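Local atomic coordinates of mandelate racemase/muconate lactonizing enzyme (Polaromonas sp., PDB entry 2OG9), a protein that probably abstracts the proton next to a substrate carboxylate, as enolase-superfamily enzymes do, and is classed with mandelate racemase as an isomerase. Residues 50-54 and 121-126; 132-138 and 358-363; 227-231 and 256-261. One frame throughout, in Å; residues are numbered along the deposited sequence.

Contact 1. Residues 50-54 and 121-126; sequences LFAEI and AFDVAL
Ala52 and Ala121 meet methyl to methyl, CB to CB 3.8 Å apart, where strand 50-54 and helix 121-126 come nearest. Small side chains let the two backbones sit close: the axes of the segments approach to 7.4 Å at a crossing of -44°. Leu50 extends the apolar line on one flank, its CD2 branch resting 4.0 Å from Ala121 CB. On the other, CD1 of Ile54 is wedged into the helix surface, 3.8 Å from Ala125 CB and 3.9 Å from Leu126 CD2. It gets there on an extended chain, with CG1 anti to the carbonyl carbon (chi1 -62°). This is the sheet-against-helix core of the enolase-superfamily capping domain: strand 46-56 runs between strands 15-26 and 61-69, and helix 114-133 lies across one side of that antiparallel sheet. A second kind of contact brings methyls onto backbone carbonyls. Ala52 CB lies 3.6 Å from Ala121 O, and Ala125 CB sits against Ala52 O. Ala121 O also accepts the helical bond from Ala125 N, and Phe122 O, which Ile54 CD1 approaches, accepts the one from Leu126 N. The aromatic contacts belong to Phe122. Its CD1 comes 3.7 Å from Ala52 CB at an oblique angle, while Ile54 CD1 lies at the ring edge, near its plane; Val18 and Ile20 of strand 15-26, together with Leu102, pack on the same side chain.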
# COMPACT_ATOMS: atom_id res chain seq x y z
N LEU A 50 -29.48 33.32 0.92
CA LEU A 50 -28.73 34.38 1.60
C LEU A 50 -28.01 35.21 0.55
O LEU A 50 -27.10 34.73 -0.12
CB LEU A 50 -27.70 33.80 2.57
CG LEU A 50 -26.72 34.83 3.14
CD1 LEU A 50 -27.48 35.82 4.00
CD2 LEU A 50 -25.63 34.14 3.94
N PHE A 51 -28.44 36.46 0.39
CA PHE A 51 -27.80 37.35 -0.58
C PHE A 51 -26.78 38.24 0.12
O PHE A 51 -27.01 38.72 1.23
CB PHE A 51 -28.84 38.25 -1.26
CG PHE A 51 -29.67 37.54 -2.29
CD1 PHE A 51 -29.09 37.10 -3.48
CD2 PHE A 51 -31.03 37.32 -2.08
CE1 PHE A 51 -29.86 36.44 -4.45
CE2 PHE A 51 -31.81 36.66 -3.04
CZ PHE A 51 -31.22 36.23 -4.22
N ALA A 52 -25.64 38.44 -0.53
CA ALA A 52 -24.60 39.31 -0.01
C ALA A 52 -24.27 40.32 -1.10
O ALA A 52 -24.07 39.95 -2.26
CB ALA A 52 -23.35 38.50 0.34
N GLU A 53 -24.26 41.59 -0.71
CA GLU A 53 -23.94 42.68 -1.63
C GLU A 53 -22.71 43.37 -1.05
O GLU A 53 -22.65 43.65 0.15
CB GLU A 53 -25.10 43.67 -1.71
CG GLU A 53 -26.34 43.11 -2.40
CD GLU A 53 -27.56 43.99 -2.19
OE1 GLU A 53 -28.35 43.72 -1.26
OE2 GLU A 53 -27.72 44.97 -2.95
N ILE A 54 -21.73 43.61 -1.91
CA ILE A 54 -20.49 44.25 -1.49
C ILE A 54 -20.18 45.42 -2.43
O ILE A 54 -20.29 45.30 -3.65
CB ILE A 54 -19.31 43.24 -1.53
CG1 ILE A 54 -19.56 42.10 -0.54
CG2 ILE A 54 -18.00 43.94 -1.19
CD1 ILE A 54 -18.48 41.01 -0.57
N ALA A 121 -21.37 33.29 0.41
CA ALA A 121 -22.19 34.34 -0.19
C ALA A 121 -21.30 35.54 -0.49
O ALA A 121 -21.43 36.17 -1.55
CB ALA A 121 -23.32 34.74 0.75
N PHE A 122 -20.41 35.85 0.45
CA PHE A 122 -19.49 36.97 0.29
C PHE A 122 -18.46 36.63 -0.79
O PHE A 122 -18.13 37.46 -1.63
CB PHE A 122 -18.74 37.26 1.61
CG PHE A 122 -19.64 37.68 2.75
CD1 PHE A 122 -20.42 38.83 2.65
CD2 PHE A 122 -19.71 36.92 3.91
CE1 PHE A 122 -21.26 39.22 3.71
CE2 PHE A 122 -20.54 37.30 4.97
CZ PHE A 122 -21.32 38.45 4.87
N ASP A 123 -17.96 35.40 -0.74
CA ASP A 123 -16.97 34.93 -1.70
C ASP A 123 -17.48 35.07 -3.14
O ASP A 123 -16.76 35.55 -4.01
CB ASP A 123 -16.63 33.47 -1.41
CG ASP A 123 -15.49 32.95 -2.26
OD1 ASP A 123 -14.32 33.31 -1.97
OD2 ASP A 123 -15.74 32.18 -3.20
N VAL A 124 -18.72 34.66 -3.38
CA VAL A 124 -19.27 34.76 -4.73
C VAL A 124 -19.35 36.22 -5.15
O VAL A 124 -19.02 36.58 -6.29
CB VAL A 124 -20.67 34.12 -4.81
CG1 VAL A 124 -21.25 34.33 -6.20
CG2 VAL A 124 -20.58 32.63 -4.51
N ALA A 125 -19.80 37.07 -4.23
CA ALA A 125 -19.92 38.49 -4.51
C ALA A 125 -18.55 39.08 -4.88
O ALA A 125 -18.45 39.89 -5.80
CB ALA A 125 -20.50 39.20 -3.29
N LEU A 126 -17.50 38.66 -4.18
CA LEU A 126 -16.16 39.18 -4.47
C LEU A 126 -15.71 38.76 -5.87
O LEU A 126 -15.09 39.54 -6.60
CB LEU A 126 -15.15 38.68 -3.43
CG LEU A 126 -15.26 39.31 -2.04
CD1 LEU A 126 -14.29 38.64 -1.07
CD2 LEU A 126 -14.95 40.80 -2.14

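Contact 2. Residues 132-138 and 358-363; sequences KRAGLSL and PTRPGL
Lys132 runs alongside Pro361 and Gly362 with its aliphatic stem. CB leaves the last turn of helix 114-133 with CG anti to the carbonyl carbon (chi1 -72°), which sets CG 4.0 Å from Pro361 CB and 3.9 Å from Gly362 N. Beyond CG the chain is extended; CD carries it on past the proline, CE comes 4.0 Å from Pro361 O, and NZ ends in a salt bridge with Asp128, one turn back in the helix. Asp128 also accepts a bond from Leu363 N, so one carboxylate serves both the lysine and the loop. Gly362 has positive phi, and any CB on it would crowd Lys132 CG. Gly135 ends the helix in a Schellman motif and the chain turns to form a single beta bridge, Ser137 with Gly362. Gly362 N gives a nearly straight bond (169°) to Leu136 O at 2.8 Å, and Leu138 N reaches Gly362 O at 2.9 Å from above the carbonyl plane. Ser137 is the N-cap of helix 138-142: its OG takes the N-H of Lys140, and a water links OG to Pro358 O. Deeper in, Leu138 and Leu363 lie side by side, their CD2 atoms 3.6 Å apart. The link between the capping domain and the end of the barrel domain thus rests mainly on backbone amides and carbonyls, while the lysine charge is balanced within its own helix.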
# COMPACT_ATOMS: atom_id res chain seq x y z
N LYS A 132 -16.46 41.80 -12.99
CA LYS A 132 -17.01 43.07 -13.48
C LYS A 132 -15.90 44.11 -13.64
O LYS A 132 -15.92 44.92 -14.58
CB LYS A 132 -18.08 43.59 -12.52
CG LYS A 132 -19.39 42.80 -12.56
CD LYS A 132 -20.36 43.21 -11.45
CE LYS A 132 -21.68 42.46 -11.56
NZ LYS A 132 -22.64 42.76 -10.45
N ARG A 133 -14.94 44.09 -12.73
CA ARG A 133 -13.83 45.02 -12.76
C ARG A 133 -13.07 44.87 -14.08
O ARG A 133 -12.57 45.85 -14.63
CB ARG A 133 -12.88 44.76 -11.57
CG ARG A 133 -11.73 45.75 -11.45
CD ARG A 133 -10.67 45.25 -10.47
NE ARG A 133 -11.14 45.23 -9.08
CZ ARG A 133 -11.29 46.31 -8.33
NH1 ARG A 133 -11.02 47.51 -8.83
NH2 ARG A 133 -11.72 46.20 -7.08
N ALA A 134 -13.00 43.65 -14.59
CA ALA A 134 -12.30 43.40 -15.85
C ALA A 134 -13.24 43.45 -17.06
O ALA A 134 -12.80 43.25 -18.20
CB ALA A 134 -11.61 42.04 -15.80
N GLY A 135 -14.52 43.73 -16.82
CA GLY A 135 -15.48 43.78 -17.90
C GLY A 135 -15.67 42.41 -18.54
O GLY A 135 -15.98 42.29 -19.73
N LEU A 136 -15.50 41.37 -17.73
CA LEU A 136 -15.62 40.00 -18.22
C LEU A 136 -16.66 39.20 -17.46
O LEU A 136 -16.93 39.45 -16.29
CB LEU A 136 -14.29 39.27 -18.09
CG LEU A 136 -13.03 39.79 -18.79
CD1 LEU A 136 -11.82 38.95 -18.33
CD2 LEU A 136 -13.21 39.73 -20.29
N SER A 137 -17.26 38.23 -18.14
CA SER A 137 -18.22 37.35 -17.48
C SER A 137 -17.35 36.56 -16.51
O SER A 137 -16.12 36.56 -16.63
CB SER A 137 -18.86 36.40 -18.49
OG SER A 137 -17.88 35.61 -19.13
N LEU A 138 -17.96 35.90 -15.53
CA LEU A 138 -17.17 35.11 -14.59
C LEU A 138 -16.43 34.02 -15.35
O LEU A 138 -15.27 33.74 -15.07
CB LEU A 138 -18.08 34.48 -13.53
CG LEU A 138 -17.37 33.55 -12.53
CD1 LEU A 138 -16.26 34.30 -11.80
CD2 LEU A 138 -18.38 33.01 -11.53
N PRO A 358 -23.64 32.88 -20.08
CA PRO A 358 -23.93 34.32 -20.16
C PRO A 358 -22.68 35.11 -20.56
O PRO A 358 -21.57 34.73 -20.20
CB PRO A 358 -24.41 34.66 -18.75
CG PRO A 358 -25.09 33.41 -18.33
CD PRO A 358 -24.14 32.33 -18.81
N THR A 359 -22.87 36.19 -21.31
CA THR A 359 -21.75 37.01 -21.75
C THR A 359 -21.61 38.33 -21.01
O THR A 359 -20.61 39.03 -21.17
CB THR A 359 -21.82 37.30 -23.27
OG1 THR A 359 -23.06 37.95 -23.58
CG2 THR A 359 -21.71 36.00 -24.07
N ARG A 360 -22.60 38.67 -20.19
CA ARG A 360 -22.54 39.91 -19.42
C ARG A 360 -21.48 39.83 -18.31
O ARG A 360 -21.06 38.73 -17.92
CB ARG A 360 -23.92 40.23 -18.82
CG ARG A 360 -24.86 39.03 -18.75
CD ARG A 360 -26.30 39.47 -18.49
NE ARG A 360 -27.26 38.42 -18.85
CZ ARG A 360 -27.41 37.28 -18.19
NH1 ARG A 360 -26.68 37.02 -17.12
NH2 ARG A 360 -28.29 36.37 -18.61
N PRO A 361 -21.01 40.98 -17.81
CA PRO A 361 -19.99 41.03 -16.75
C PRO A 361 -20.35 40.30 -15.45
O PRO A 361 -21.50 40.35 -15.00
CB PRO A 361 -19.81 42.53 -16.52
CG PRO A 361 -20.06 43.11 -17.89
CD PRO A 361 -21.27 42.33 -18.35
N GLY A 362 -19.36 39.64 -14.85
CA GLY A 362 -19.56 38.91 -13.61
C GLY A 362 -20.53 37.74 -13.73
O GLY A 362 -20.55 37.04 -14.74
N LEU A 363 -21.31 37.52 -12.68
CA LEU A 363 -22.30 36.45 -12.68
C LEU A 363 -23.43 36.77 -13.65
O LEU A 363 -24.11 35.87 -14.14
CB LEU A 363 -22.90 36.25 -11.29
CG LEU A 363 -22.09 35.47 -10.26
CD1 LEU A 363 -22.93 35.31 -8.99
CD2 LEU A 363 -21.73 34.11 -10.83
O HOH W 1 -19.06 34.48 -21.13

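Contact 3. Residues 227-231 and 256-261; sequences CRIFE and QFDTPI. With CA (calcium ion), chain C.
Glu231 grips the loop 256-261 with both carboxylate oxygens. OE1 takes two donors from Thr259: the hydroxyl OG1 at 2.8 Å, nearly in line with the C-O bond, and the backbone N at 3.0 Å on the syn lone pair. OE2 receives Asp258 N at 3.0 Å in an almost straight bond (171°), on the syn side but 19° out of the carboxylate plane. A bend at chi2 folds the carboxylate back to the loop, where OE2 also lies at the edge of the Phe257 ring. That ring is the next layer. Cys227 CB sits over one face, 3.7 Å from the ring centroid, in a CH-pi contact, and Phe257 CE1 lies over the centre of the Arg228 guanidinium face, 3.4 Å from Arg228 CZ, the planes 58° apart. These residues join helix 220-230 of the enolase-type barrel to the turn between helix 247-256 and strand 261-263, on the N-terminal side of that strand. An alanine in place of Glu231 removes the acceptor of both loop N-H groups and of the Thr259 hydroxyl, and the turn would probably be freer to shift. Outward, Phe257 O binds a calcium ion at 2.4 Å with Ala254 O and five waters, two of which donate to Asp258 O and Thr259 O. The charged ends reach other subunits: Arg228 NE pairs with Asp258 of the fourth subunit, and Asp258 with Arg228 of the third.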
# COMPACT_ATOMS: atom_id res chain seq x y z
N CYS A 227 -28.03 -1.24 -9.97
CA CYS A 227 -27.03 -0.82 -10.95
C CYS A 227 -26.87 -1.91 -12.00
O CYS A 227 -26.75 -1.63 -13.19
CB CYS A 227 -25.69 -0.54 -10.27
SG CYS A 227 -25.64 0.99 -9.30
N ARG A 228 -26.89 -3.17 -11.55
CA ARG A 228 -26.76 -4.31 -12.44
C ARG A 228 -27.85 -4.26 -13.51
O ARG A 228 -27.58 -4.41 -14.70
CB ARG A 228 -26.89 -5.61 -11.64
CG ARG A 228 -26.77 -6.89 -12.48
CD ARG A 228 -25.39 -7.01 -13.12
NE ARG A 228 -24.34 -7.14 -12.12
CZ ARG A 228 -23.04 -7.04 -12.39
NH1 ARG A 228 -22.63 -6.80 -13.63
NH2 ARG A 228 -22.14 -7.17 -11.41
N ILE A 229 -29.08 -4.05 -13.07
CA ILE A 229 -30.23 -4.00 -13.97
C ILE A 229 -30.14 -2.82 -14.94
O ILE A 229 -30.46 -2.96 -16.12
CB ILE A 229 -31.54 -3.90 -13.17
CG1 ILE A 229 -31.70 -5.13 -12.27
CG2 ILE A 229 -32.73 -3.79 -14.12
CD1 ILE A 229 -32.81 -5.01 -11.25
N PHE A 230 -29.70 -1.67 -14.45
CA PHE A 230 -29.60 -0.47 -15.29
C PHE A 230 -28.48 -0.50 -16.32
O PHE A 230 -28.51 0.28 -17.27
CB PHE A 230 -29.44 0.78 -14.42
CG PHE A 230 -30.72 1.26 -13.78
CD1 PHE A 230 -31.87 1.45 -14.55
CD2 PHE A 230 -30.77 1.54 -12.42
CE1 PHE A 230 -33.05 1.92 -13.97
CE2 PHE A 230 -31.94 2.01 -11.83
CZ PHE A 230 -33.08 2.20 -12.60
N GLU A 231 -27.50 -1.38 -16.15
CA GLU A 231 -26.37 -1.46 -17.07
C GLU A 231 -26.73 -1.42 -18.56
O GLU A 231 -26.14 -0.66 -19.32
CB GLU A 231 -25.54 -2.72 -16.80
CG GLU A 231 -24.59 -2.63 -15.60
CD GLU A 231 -23.32 -1.86 -15.89
OE1 GLU A 231 -23.38 -0.63 -16.12
OE2 GLU A 231 -22.23 -2.48 -15.90
N GLN A 256 -17.03 -1.82 -10.27
CA GLN A 256 -17.79 -2.93 -10.83
C GLN A 256 -18.59 -2.62 -12.09
O GLN A 256 -18.59 -3.41 -13.04
CB GLN A 256 -18.75 -3.45 -9.74
CG GLN A 256 -19.68 -4.59 -10.16
CD GLN A 256 -18.94 -5.87 -10.52
OE1 GLN A 256 -17.99 -6.27 -9.84
NE2 GLN A 256 -19.37 -6.52 -11.60
N PHE A 257 -19.26 -1.48 -12.12
CA PHE A 257 -20.12 -1.15 -13.26
C PHE A 257 -19.62 -0.19 -14.33
O PHE A 257 -18.81 0.71 -14.07
CB PHE A 257 -21.45 -0.66 -12.70
CG PHE A 257 -22.14 -1.67 -11.82
CD1 PHE A 257 -22.76 -2.78 -12.37
CD2 PHE A 257 -22.15 -1.51 -10.43
CE1 PHE A 257 -23.38 -3.74 -11.56
CE2 PHE A 257 -22.76 -2.45 -9.61
CZ PHE A 257 -23.38 -3.57 -10.18
N ASP A 258 -20.11 -0.39 -15.55
CA ASP A 258 -19.76 0.45 -16.69
C ASP A 258 -20.40 1.82 -16.52
O ASP A 258 -19.80 2.85 -16.83
CB ASP A 258 -20.29 -0.16 -18.00
CG ASP A 258 -19.51 -1.38 -18.44
OD1 ASP A 258 -18.45 -1.68 -17.84
OD2 ASP A 258 -19.95 -2.04 -19.41
N THR A 259 -21.64 1.82 -16.04
CA THR A 259 -22.39 3.07 -15.84
C THR A 259 -21.70 3.98 -14.83
O THR A 259 -21.38 3.57 -13.72
CB THR A 259 -23.81 2.79 -15.33
OG1 THR A 259 -24.48 1.91 -16.24
CG2 THR A 259 -24.60 4.09 -15.23
N PRO A 260 -21.48 5.25 -15.22
CA PRO A 260 -20.83 6.20 -14.31
C PRO A 260 -21.66 6.41 -13.05
O PRO A 260 -22.89 6.40 -13.09
CB PRO A 260 -20.75 7.47 -15.15
CG PRO A 260 -20.56 6.93 -16.54
CD PRO A 260 -21.56 5.79 -16.58
N ILE A 261 -20.96 6.59 -11.94
CA ILE A 261 -21.59 6.87 -10.66
C ILE A 261 -21.32 8.34 -10.41
O ILE A 261 -20.20 8.82 -10.57
CB ILE A 261 -20.94 6.04 -9.53
CG1 ILE A 261 -21.12 4.55 -9.83
CG2 ILE A 261 -21.54 6.43 -8.17
CD1 ILE A 261 -22.58 4.14 -10.02
CA CA C . -16.78 1.99 -13.81
O HOH W 2 -26.70 2.38 -17.63
O HOH W 3 -17.30 2.86 -15.90
O HOH W 4 -18.54 3.47 -12.92
O HOH W 5 -15.54 3.87 -12.93
O HOH W 6 -14.50 1.92 -14.71
O HOH W 7 -15.75 -0.09 -14.30

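Contacts 1 and 2 are neighbours on helix 114-133, their centres 15 Å apart, and they touch directly: Val124 CG1 lies 3.4 Å from Leu363 CD1. Contact 1 holds the helix to the sheet of its own capping domain; contact 2 takes its end to the loop after strand 354-356. Contact 3 is about 40 Å from both, centre to centre, across the middle of the chain, yet lies within the long loop that contact 2 closes. Its calcium sits by a helix-to-strand turn, whereas enolase-superfamily active sites lie at the C-terminal ends of the barrel strands, so this ion is probably not the catalytic metal.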